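PDB 4DMO: N-hydroxyarylamine O-acetyltransferase from Bacillus cereus, which probably transfers acetyl groups to arylamines and N-hydroxyarylamines, as an arylamine N-acetyltransferase with an unusual Cys-His-Glu catalytic triad. Local coordinates for residues Val137-Glu142 and Tyr186-Glu191; Arg154-Met157 and Tyr163-Glu166. One frame throughout, in Å; residues are numbered along the deposited sequence.

Contact 1. Residues Val137-Glu142 and Tyr186-Glu191; sequences VPFLGE and YAFYIE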
ATOM      1  N   VAL A 137      -1.242  -7.830 -10.553  1.00 27.49           N
ATOM      2  CA  VAL A 137      -0.081  -8.561 -11.009  1.00 25.37           C
ATOM      3  C   VAL A 137      -0.476 -10.034 -11.122  1.00 25.61           C
ATOM      4  O   VAL A 137      -0.799 -10.694 -10.118  1.00 25.18           O
ATOM      5  CB  VAL A 137       1.121  -8.419 -10.037  1.00 22.92           C
ATOM      6  CG1 VAL A 137       2.358  -9.138 -10.636  1.00 22.54           C
ATOM      7  CG2 VAL A 137       1.415  -6.948  -9.749  1.00 19.69           C
ATOM      8  N   PRO A 138      -0.462 -10.554 -12.348  1.00 22.13           N
ATOM      9  CA  PRO A 138      -0.863 -11.944 -12.558  1.00 28.08           C
ATOM     10  C   PRO A 138       0.177 -12.914 -12.026  1.00 24.09           C
ATOM     11  O   PRO A 138       1.374 -12.770 -12.264  1.00 22.97           O
ATOM     12  CB  PRO A 138      -0.965 -12.050 -14.075  1.00 26.43           C
ATOM     13  CG  PRO A 138       0.047 -11.045 -14.585  1.00 28.09           C
ATOM     14  CD  PRO A 138       0.018  -9.907 -13.584  1.00 30.48           C
ATOM     15  N   PHE A 139      -0.303 -13.905 -11.300  1.00 20.44           N
ATOM     16  CA  PHE A 139       0.544 -14.969 -10.819  1.00 29.09           C
ATOM     17  C   PHE A 139       1.177 -15.773 -11.976  1.00 30.66           C
ATOM     18  O   PHE A 139       2.195 -16.435 -11.775  1.00 31.08           O
ATOM     19  CB  PHE A 139      -0.260 -15.906  -9.916  1.00 23.07           C
ATOM     20  CG  PHE A 139      -0.297 -15.480  -8.468  1.00 24.62           C
ATOM     21  CD1 PHE A 139      -0.942 -14.317  -8.087  1.00 23.30           C
ATOM     22  CD2 PHE A 139       0.306 -16.265  -7.488  1.00 29.61           C
ATOM     23  CE1 PHE A 139      -0.991 -13.938  -6.751  1.00 31.27           C
ATOM     24  CE2 PHE A 139       0.279 -15.890  -6.140  1.00 31.05           C
ATOM     25  CZ  PHE A 139      -0.385 -14.729  -5.773  1.00 29.86           C
ATOM     26  N   LEU A 140       0.576 -15.711 -13.168  1.00 33.01           N
ATOM     27  CA  LEU A 140       1.107 -16.411 -14.350  1.00 40.54           C
ATOM     28  C   LEU A 140       2.503 -15.943 -14.734  1.00 36.66           C
ATOM     29  O   LEU A 140       3.198 -16.617 -15.487  1.00 42.26           O
ATOM     30  CB  LEU A 140       0.164 -16.308 -15.554  1.00 33.94           C
ATOM     31  CG  LEU A 140      -0.959 -17.350 -15.563  1.00 36.33           C
ATOM     32  CD1 LEU A 140      -1.689 -17.337 -16.888  1.00 34.97           C
ATOM     33  CD2 LEU A 140      -0.464 -18.758 -15.242  1.00 38.10           C
ATOM     34  N   GLY A 141       2.892 -14.763 -14.278  1.00 31.03           N
ATOM     35  CA  GLY A 141       4.296 -14.433 -14.264  1.00 26.47           C
ATOM     36  C   GLY A 141       4.597 -13.227 -15.094  1.00 21.34           C
ATOM     37  O   GLY A 141       5.713 -12.724 -15.078  1.00 21.32           O
ATOM     38  N   GLU A 142       3.577 -12.769 -15.798  1.00 25.95           N
ATOM     39  CA  GLU A 142       3.671 -11.647 -16.710  1.00 31.55           C
ATOM     40  C   GLU A 142       4.182 -10.382 -16.017  1.00 33.50           C
ATOM     41  O   GLU A 142       3.825 -10.083 -14.871  1.00 31.14           O
ATOM     42  CB  GLU A 142       2.273 -11.402 -17.302  1.00 40.82           C
ATOM     43  CG  GLU A 142       2.209 -10.470 -18.484  1.00 57.94           C
ATOM     44  CD  GLU A 142       2.305 -11.219 -19.793  1.00 67.70           C
ATOM     45  OE1 GLU A 142       2.966 -12.279 -19.805  1.00 69.78           O
ATOM     46  OE2 GLU A 142       1.718 -10.754 -20.796  1.00 68.04           O
ATOM     47  N   TYR A 186       8.969  -8.372  -1.843  1.00 13.19           N
ATOM     48  CA  TYR A 186       8.680  -9.186  -0.687  1.00 21.90           C
ATOM     49  C   TYR A 186       8.337 -10.623  -1.061  1.00 21.61           C
ATOM     50  O   TYR A 186       7.986 -10.942  -2.213  1.00 14.56           O
ATOM     51  CB  TYR A 186       7.563  -8.572   0.150  1.00 15.07           C
ATOM     52  CG  TYR A 186       6.264  -8.408  -0.599  1.00 19.27           C
ATOM     53  CD1 TYR A 186       5.889  -7.172  -1.134  1.00 13.96           C
ATOM     54  CD2 TYR A 186       5.399  -9.480  -0.744  1.00 15.98           C
ATOM     55  CE1 TYR A 186       4.702  -7.033  -1.808  1.00 17.13           C
ATOM     56  CE2 TYR A 186       4.203  -9.342  -1.406  1.00 15.91           C
ATOM     57  CZ  TYR A 186       3.855  -8.123  -1.933  1.00 16.91           C
ATOM     58  OH  TYR A 186       2.663  -7.992  -2.609  1.00 21.24           O
ATOM     59  N   ALA A 187       8.506 -11.476  -0.053  1.00 16.42           N
ATOM     60  CA  ALA A 187       8.094 -12.850  -0.107  1.00 17.46           C
ATOM     61  C   ALA A 187       6.784 -12.965   0.649  1.00 17.55           C
ATOM     62  O   ALA A 187       6.574 -12.276   1.661  1.00 17.31           O
ATOM     63  CB  ALA A 187       9.173 -13.738   0.541  1.00 19.53           C
ATOM     64  N   PHE A 188       5.900 -13.832   0.171  1.00 14.96           N
ATOM     65  CA  PHE A 188       4.639 -14.091   0.864  1.00 20.43           C
ATOM     66  C   PHE A 188       4.210 -15.542   0.707  1.00 26.09           C
ATOM     67  O   PHE A 188       4.695 -16.229  -0.176  1.00 22.87           O
ATOM     68  CB  PHE A 188       3.522 -13.186   0.351  1.00 19.72           C
ATOM     69  CG  PHE A 188       3.171 -13.402  -1.109  1.00 19.50           C
ATOM     70  CD1 PHE A 188       3.936 -12.832  -2.113  1.00 18.52           C
ATOM     71  CD2 PHE A 188       2.066 -14.155  -1.469  1.00 23.56           C
ATOM     72  CE1 PHE A 188       3.605 -13.015  -3.453  1.00 18.87           C
ATOM     73  CE2 PHE A 188       1.746 -14.350  -2.808  1.00 25.49           C
ATOM     74  CZ  PHE A 188       2.513 -13.768  -3.794  1.00 22.55           C
ATOM     75  N   TYR A 189       3.317 -15.984   1.589  1.00 19.10           N
ATOM     76  CA  TYR A 189       2.669 -17.279   1.494  1.00 23.40           C
ATOM     77  C   TYR A 189       1.295 -17.110   0.811  1.00 27.89           C
ATOM     78  O   TYR A 189       0.564 -16.157   1.110  1.00 24.09           O
ATOM     79  CB  TYR A 189       2.487 -17.868   2.897  1.00 18.70           C
ATOM     80  CG  TYR A 189       3.765 -18.177   3.621  1.00 20.70           C
ATOM     81  CD1 TYR A 189       4.482 -19.338   3.325  1.00 21.24           C
ATOM     82  CD2 TYR A 189       4.274 -17.311   4.613  1.00 20.87           C
ATOM     83  CE1 TYR A 189       5.686 -19.647   3.997  1.00 19.97           C
ATOM     84  CE2 TYR A 189       5.492 -17.615   5.306  1.00 17.94           C
ATOM     85  CZ  TYR A 189       6.179 -18.793   4.969  1.00 22.47           C
ATOM     86  OH  TYR A 189       7.359 -19.135   5.594  1.00 30.80           O
ATOM     87  N   ILE A 190       0.952 -18.010  -0.115  1.00 21.04           N
ATOM     88  CA  ILE A 190      -0.324 -17.931  -0.845  1.00 25.42           C
ATOM     89  C   ILE A 190      -1.509 -18.288   0.052  1.00 24.18           C
ATOM     90  O   ILE A 190      -2.657 -17.968  -0.254  1.00 26.69           O
ATOM     91  CB  ILE A 190      -0.324 -18.862  -2.103  1.00 34.74           C
ATOM     92  CG1 ILE A 190      -1.514 -18.558  -3.023  1.00 29.03           C
ATOM     93  CG2 ILE A 190      -0.351 -20.333  -1.679  1.00 25.37           C
ATOM     94  CD1 ILE A 190      -1.648 -17.090  -3.418  1.00 35.20           C
ATOM     95  N   GLU A 191      -1.210 -18.966   1.155  1.00 28.34           N
ATOM     96  CA  GLU A 191      -2.200 -19.368   2.155  1.00 22.77           C
ATOM     97  C   GLU A 191      -2.958 -18.160   2.751  1.00 30.60           C
ATOM     98  O   GLU A 191      -2.366 -17.183   3.209  1.00 23.93           O
ATOM     99  CB  GLU A 191      -1.516 -20.178   3.268  1.00 29.66           C
ATOM    100  CG  GLU A 191      -1.099 -21.638   2.869  1.00 43.30           C
ATOM    101  CD  GLU A 191       0.181 -21.752   2.011  1.00 34.22           C
ATOM    102  OE1 GLU A 191       1.013 -20.812   1.981  1.00 29.94           O
ATOM    103  OE2 GLU A 191       0.346 -22.797   1.354  1.00 36.50           O
TER
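Phe139 meets Phe188 and Ile190 in a small, wholly apolar side-chain contact on the concave side of the strongly curved antiparallel sheet, bringing the turn after edge strand 137-138 against residues 188-190. No hydrogen bond joins the two segments. Their nearest alpha carbons, those of Phe139 and Ile190, are 10.4 Å apart, and side chains alone span the distance, burying just 110 Å² in all. Phe139 reaches across with the far end of its ring. Its CZ lies 3.6 Å from CZ of Phe188, and the two phenyl groups arrive from opposite directions. Their planes are nearly perpendicular (86°) and the centroids 5.8 Å apart, yet the pairing is oblique, neither stack nor edge-to-face: Phe139 CE2 and CZ approach the outer edge of Phe188 close to the plane of that ring. Phe188 is turned to this meeting by placing CG between its own backbone N and carbonyl carbon (chi1 63°). Beside it, Ile190 uses a single methyl, CD1, which comes 3.5 Å from Phe139 CE2 and also touches CZ, so Phe188 and Ile190 converge on the CE2-CZ end of Phe139. The backbone behind Phe139 is shaped by a type I beta turn from Pro138 to Gly141, with Gly141 N bonded to Pro138 O at 3.2 Å; the positive phi of Gly141 suits a residue without a side chain. Leu121, Val114 and Ile153 from other strands also pack on Phe139, while Asn162 OD1 accepts a hydrogen bond from Ile190 N. This is the apolar packing that fills the inside of a curled beta sheet, here in the arylamine N-acetyltransferase fold, where residues far apart in the strand order meet within it.

Contact 2. Residues Arg154-Met157 and Tyr163-Glu166; sequences RKEM and YILE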
ATOM      1  N   ARG A 154       6.870 -14.623  -8.952  1.00 19.09           N
ATOM      2  CA  ARG A 154       7.444 -15.929  -9.225  1.00 29.50           C
ATOM      3  C   ARG A 154       7.147 -16.850  -8.067  1.00 27.97           C
ATOM      4  O   ARG A 154       7.163 -16.436  -6.904  1.00 24.15           O
ATOM      5  CB  ARG A 154       8.954 -15.847  -9.495  1.00 29.64           C
ATOM      6  CG  ARG A 154       9.292 -15.135 -10.801  1.00 23.54           C
ATOM      7  CD  ARG A 154      10.683 -15.548 -11.337  1.00 27.07           C
ATOM      8  NE  ARG A 154      11.781 -15.010 -10.532  1.00 25.78           N
ATOM      9  CZ  ARG A 154      12.566 -15.729  -9.718  1.00 31.75           C
ATOM     10  NH1 ARG A 154      12.396 -17.038  -9.573  1.00 24.50           N
ATOM     11  NH2 ARG A 154      13.516 -15.131  -9.014  1.00 26.06           N
ATOM     12  N   LYS A 155       6.814 -18.087  -8.393  1.00 19.97           N
ATOM     13  CA  LYS A 155       6.701 -19.122  -7.381  1.00 30.44           C
ATOM     14  C   LYS A 155       8.119 -19.441  -6.951  1.00 28.23           C
ATOM     15  O   LYS A 155       8.955 -19.813  -7.766  1.00 40.35           O
ATOM     16  CB  LYS A 155       6.006 -20.363  -7.950  1.00 32.55           C
ATOM     17  CG  LYS A 155       5.358 -21.265  -6.900  1.00 33.69           C
ATOM     18  CD  LYS A 155       4.759 -22.528  -7.553  1.00 40.83           C
ATOM     19  CE  LYS A 155       3.837 -23.301  -6.606  1.00 40.09           C
ATOM     20  NZ  LYS A 155       4.571 -23.783  -5.394  1.00 45.97           N
ATOM     21  N   GLU A 156       8.403 -19.242  -5.676  1.00 29.83           N
ATOM     22  CA  GLU A 156       9.730 -19.498  -5.152  1.00 31.32           C
ATOM     23  C   GLU A 156       9.745 -19.591  -3.633  1.00 33.70           C
ATOM     24  O   GLU A 156       9.376 -18.661  -2.912  1.00 29.94           O
ATOM     25  CB  GLU A 156      10.704 -18.432  -5.600  1.00 28.47           C
ATOM     26  CG  GLU A 156      12.106 -18.720  -5.118  1.00 34.56           C
ATOM     27  CD  GLU A 156      13.131 -17.772  -5.698  1.00 41.39           C
ATOM     28  OE1 GLU A 156      13.680 -16.970  -4.920  1.00 45.71           O
ATOM     29  OE2 GLU A 156      13.390 -17.832  -6.929  1.00 53.97           O
ATOM     30  N   MET A 157      10.179 -20.751  -3.171  1.00 31.58           N
ATOM     31  CA  MET A 157      10.274 -21.044  -1.764  1.00 31.45           C
ATOM     32  C   MET A 157      11.416 -20.211  -1.240  1.00 25.32           C
ATOM     33  O   MET A 157      12.496 -20.197  -1.816  1.00 27.24           O
ATOM     34  CB  MET A 157      10.548 -22.536  -1.556  1.00 31.10           C
ATOM     35  CG  MET A 157      10.382 -23.050  -0.127  1.00 37.61           C
ATOM     36  SD  MET A 157       8.706 -22.916   0.466  1.00 54.70           S
ATOM     37  CE  MET A 157       7.822 -23.281  -1.056  1.00 36.66           C
ATOM     38  N   TYR A 163       5.929 -17.624  -2.450  1.00 25.21           N
ATOM     39  CA  TYR A 163       5.905 -16.804  -3.669  1.00 26.01           C
ATOM     40  C   TYR A 163       6.690 -15.528  -3.419  1.00 24.89           C
ATOM     41  O   TYR A 163       7.048 -15.202  -2.291  1.00 22.90           O
ATOM     42  CB  TYR A 163       4.484 -16.433  -4.078  1.00 21.26           C
ATOM     43  CG  TYR A 163       3.703 -17.537  -4.754  1.00 23.26           C
ATOM     44  CD1 TYR A 163       3.675 -17.626  -6.139  1.00 27.48           C
ATOM     45  CD2 TYR A 163       2.984 -18.470  -4.024  1.00 17.73           C
ATOM     46  CE1 TYR A 163       2.971 -18.606  -6.772  1.00 24.98           C
ATOM     47  CE2 TYR A 163       2.262 -19.460  -4.650  1.00 24.87           C
ATOM     48  CZ  TYR A 163       2.259 -19.521  -6.038  1.00 28.05           C
ATOM     49  OH  TYR A 163       1.563 -20.502  -6.726  1.00 30.64           O
ATOM     50  N   ILE A 164       6.978 -14.810  -4.480  1.00 22.65           N
ATOM     51  CA  ILE A 164       7.718 -13.577  -4.349  1.00 18.85           C
ATOM     52  C   ILE A 164       7.184 -12.559  -5.321  1.00 20.89           C
ATOM     53  O   ILE A 164       6.677 -12.904  -6.399  1.00 18.67           O
ATOM     54  CB  ILE A 164       9.242 -13.740  -4.601  1.00 20.96           C
ATOM     55  CG1 ILE A 164       9.533 -14.076  -6.068  1.00 19.72           C
ATOM     56  CG2 ILE A 164       9.848 -14.787  -3.662  1.00 20.24           C
ATOM     57  CD1 ILE A 164      11.069 -14.199  -6.367  1.00 20.71           C
ATOM     58  N   LEU A 165       7.295 -11.299  -4.903  1.00 24.02           N
ATOM     59  CA  LEU A 165       7.074 -10.170  -5.781  1.00 17.97           C
ATOM     60  C   LEU A 165       8.406  -9.527  -6.065  1.00 22.70           C
ATOM     61  O   LEU A 165       9.072  -9.000  -5.156  1.00 23.52           O
ATOM     62  CB  LEU A 165       6.145  -9.148  -5.144  1.00 21.31           C
ATOM     63  CG  LEU A 165       5.937  -8.006  -6.118  1.00 18.83           C
ATOM     64  CD1 LEU A 165       5.066  -8.463  -7.258  1.00 17.28           C
ATOM     65  CD2 LEU A 165       5.361  -6.783  -5.442  1.00 30.36           C
ATOM     66  N   GLU A 166       8.802  -9.602  -7.329  1.00 22.03           N
ATOM     67  CA  GLU A 166      10.042  -9.042  -7.791  1.00 18.81           C
ATOM     68  C   GLU A 166       9.769  -7.751  -8.525  1.00 16.90           C
ATOM     69  O   GLU A 166       8.701  -7.537  -9.062  1.00 19.29           O
ATOM     70  CB  GLU A 166      10.725 -10.015  -8.758  1.00 28.41           C
ATOM     71  CG  GLU A 166      11.738 -10.933  -8.128  1.00 23.55           C
ATOM     72  CD  GLU A 166      12.230 -11.968  -9.104  1.00 30.76           C
ATOM     73  OE1 GLU A 166      11.444 -12.335 -10.004  1.00 32.05           O
ATOM     74  OE2 GLU A 166      13.400 -12.391  -8.996  1.00 31.47           O
TER
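Arg154 spreads its guanidinium between two carboxylates, Glu166 on the facing strand and Glu156 on its own, so that a three-residue salt-bridge network lies over one face of a beta hairpin. Glu166 is gripped side-on: NE of Arg154 donates to OE1 and NH2 donates to OE2, each at 2.7 Å. The match is not coplanar, for the two flat groups are turned 57° against each other. OE2 lies near the guanidinium plane, yet NH2 reaches it from above the carboxylate plane; NE comes to the syn side of OE1, though also well out of the carboxylate plane. The remaining nitrogen, Arg154 NH1, bonds OE2 of Glu156 at 2.9 Å, again from above the carboxylate. A bend at chi3 (-71°) turns the arginine head to lie between these acids. Beneath it stands Ile164, whose CD1 packs on one face of the guanidinium, 3.7 Å from Arg154 NH2 and offset toward the rim. Arg154 and Ile164 are also a hydrogen-bonded antiparallel pair, with Arg154 N to Ile164 O at 3.1 Å and Ile164 N to Arg154 O at 2.9 Å. On the other face of the sheet Lys155 and Tyr163 form the adjoining non-hydrogen-bonded pair. Here the lysine's aliphatic chain follows one side of the phenol ring: CG makes a CH-pi contact over the face near CE1 and CZ, 3.9 Å from the centroid, and CE lies beside OH. Arg152 NE forms a further salt bridge with Glu166 OE1, giving this buried carboxylate a second cationic partner. Two arginines on Glu166 probably favour its ionised form, while the two acids, kept apart by the guanidinium between them, probably offset the charge of Arg154 and fix its rotation over the hairpin.

Contacts 1 and 2 share one antiparallel sheet, in which strand 183-188 of contact 1 neighbours strand 163-168 of contact 2; their centres are about 6 Å apart, and contact 2 falls between the segments of contact 1 along the chain. These strands are tied by probable backbone hydrogen bonds, Leu165 N to Tyr186 O at 2.8 Å and Tyr163 N to Phe188 O at 2.9 Å. Tyr163 joins the side chains too: its ring meets that of Phe139 edge-to-face and packs against Ile190. The salt-bridge face of contact 2 is the nearer to the bound piperidinium sulfonate, about 5 Å from the Glu156 side chain, whereas the Phe188 side chain in contact 1 is about 12 Å away.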